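Local coordinates for putative gamma-glutamylcyclotransferase PH0828 (Pyrococcus horikoshii, PDB 1V30), which is of unproven function but probably acts as a gamma-glutamylcyclotransferase, at residues D65-T68 and F69-N73. Residues are numbered along the deposited sequence; the frame is centred on the assembly and turned at random.
Sequences DKET and FERIN
Asp65 OD1 is gripped twice by Thr68 at the start of helix 66-72: Thr68 N meets it nearly end-on at 2.7 Å, and Thr68 OG1 donates from above the carboxylate plane, also at 2.7 Å. This is an N-cap, and the backbone O of Asp65 accepts from Phe69 N at 3.0 Å, the first of five i to i+4 bonds, which run on to Asn73 N on Phe69 O. From the same first turn, Glu67 reaches one turn on to Arg71 in a salt bridge; its closest pair, OE1 to NH1, is doubtfully short, and the carboxylate lies at the guanidinium edge, the two planes 37° apart. In Arg71, chi1 (-82°) sets CG 3.2 Å from Glu67 OE2, and bends at chi2 and chi3 bring the guanidinium back, with Thr68 CA over one face. With the guanidinium lost to an alanine here, the Glu67 carboxylate would probably be left without its charged mate and free to turn. On the inner side, Thr68 CG2 lies beside Ile72 CD1 at 4.1 Å; Phe69 packs on Val8 and Ile10 of strand 8-12, and Ile72 on Leu16, a substrate-binding residue by similarity. The capping carboxylate would be expected to offset the positive end of the helix dipole.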
loop_
_atom_site.group_PDB
_atom_site.type_symbol
_atom_site.label_atom_id
_atom_site.label_comp_id
_atom_site.label_asym_id
_atom_site.label_seq_id
_atom_site.Cartn_x
_atom_site.Cartn_y
_atom_site.Cartn_z
ATOM N N ASP A 65 3.231 -5.302 -15.460
ATOM C CA ASP A 65 4.295 -5.895 -16.259
ATOM C C ASP A 65 5.648 -5.551 -15.648
ATOM O O ASP A 65 5.740 -4.709 -14.751
ATOM C CB ASP A 65 4.230 -5.441 -17.727
ATOM C CG ASP A 65 4.235 -3.938 -17.885
ATOM O OD1 ASP A 65 5.043 -3.261 -17.218
ATOM O OD2 ASP A 65 3.438 -3.430 -18.703
ATOM N N LYS A 66 6.691 -6.215 -16.128
ATOM C CA LYS A 66 8.042 -6.017 -15.622
ATOM C C LYS A 66 8.512 -4.566 -15.671
ATOM O O LYS A 66 9.043 -4.044 -14.688
ATOM C CB LYS A 66 9.018 -6.900 -16.403
ATOM C CG LYS A 66 10.451 -6.867 -15.892
ATOM C CD LYS A 66 11.308 -7.885 -16.632
ATOM C CE LYS A 66 12.744 -7.884 -16.134
ATOM N NZ LYS A 66 13.553 -8.945 -16.799
ATOM N N GLU A 67 8.309 -3.916 -16.811
ATOM C CA GLU A 67 8.732 -2.533 -16.985
ATOM C C GLU A 67 8.062 -1.621 -15.961
ATOM O O GLU A 67 8.713 -0.769 -15.359
ATOM C CB GLU A 67 8.409 -2.071 -18.409
ATOM C CG GLU A 67 9.367 -1.028 -18.968
ATOM C CD GLU A 67 8.951 0.391 -18.651
ATOM O OE1 GLU A 67 7.856 0.795 -19.095
ATOM O OE2 GLU A 67 9.717 1.104 -17.968
ATOM N N THR A 68 6.762 -1.810 -15.757
ATOM C CA THR A 68 6.024 -0.998 -14.797
ATOM C C THR A 68 6.552 -1.219 -13.382
ATOM O O THR A 68 6.780 -0.262 -12.643
ATOM C CB THR A 68 4.519 -1.327 -14.834
ATOM O OG1 THR A 68 3.994 -1.006 -16.129
ATOM C CG2 THR A 68 3.770 -0.527 -13.779
ATOM N N PHE A 69 6.753 -2.478 -13.003
ATOM C CA PHE A 69 7.265 -2.773 -11.671
ATOM C C PHE A 69 8.632 -2.133 -11.446
ATOM O O PHE A 69 8.879 -1.538 -10.397
ATOM C CB PHE A 69 7.386 -4.279 -11.443
ATOM C CG PHE A 69 7.914 -4.629 -10.082
ATOM C CD1 PHE A 69 7.074 -4.623 -8.973
ATOM C CD2 PHE A 69 9.266 -4.894 -9.896
ATOM C CE1 PHE A 69 7.575 -4.872 -7.698
ATOM C CE2 PHE A 69 9.777 -5.144 -8.624
ATOM C CZ PHE A 69 8.929 -5.132 -7.524
ATOM N N GLU A 70 9.526 -2.262 -12.421
ATOM C CA GLU A 70 10.858 -1.680 -12.292
ATOM C C GLU A 70 10.803 -0.161 -12.154
ATOM O O GLU A 70 11.578 0.425 -11.394
ATOM C CB GLU A 70 11.734 -2.073 -13.485
ATOM C CG GLU A 70 12.132 -3.542 -13.477
ATOM C CD GLU A 70 13.097 -3.908 -14.593
ATOM O OE1 GLU A 70 13.630 -2.991 -15.251
ATOM O OE2 GLU A 70 13.327 -5.115 -14.806
ATOM N N ARG A 71 9.890 0.481 -12.880
ATOM C CA ARG A 71 9.759 1.932 -12.799
ATOM C C ARG A 71 9.345 2.349 -11.396
ATOM O O ARG A 71 9.887 3.300 -10.831
ATOM C CB ARG A 71 8.720 2.451 -13.796
ATOM C CG ARG A 71 9.228 2.624 -15.216
ATOM C CD ARG A 71 8.578 3.842 -15.862
ATOM N NE ARG A 71 7.119 3.814 -15.768
ATOM C CZ ARG A 71 6.339 2.987 -16.454
ATOM N NH1 ARG A 71 6.874 2.113 -17.293
ATOM N NH2 ARG A 71 5.022 3.033 -16.305
ATOM N N ILE A 72 8.376 1.632 -10.839
ATOM C CA ILE A 72 7.890 1.929 -9.500
ATOM C C ILE A 72 8.980 1.703 -8.460
ATOM O O ILE A 72 9.179 2.524 -7.565
ATOM C CB ILE A 72 6.679 1.042 -9.143
ATOM C CG1 ILE A 72 5.495 1.397 -10.046
ATOM C CG2 ILE A 72 6.319 1.211 -7.668
ATOM C CD1 ILE A 72 4.284 0.501 -9.856
ATOM N N ASN A 73 9.695 0.590 -8.593
ATOM C CA ASN A 73 10.743 0.241 -7.643
ATOM C C ASN A 73 11.984 1.125 -7.770
ATOM O O ASN A 73 12.978 0.915 -7.073
ATOM C CB ASN A 73 11.106 -1.241 -7.804
ATOM C CG ASN A 73 11.586 -1.870 -6.508
ATOM O OD1 ASN A 73 11.150 -1.488 -5.419
ATOM N ND2 ASN A 73 12.472 -2.852 -6.619
#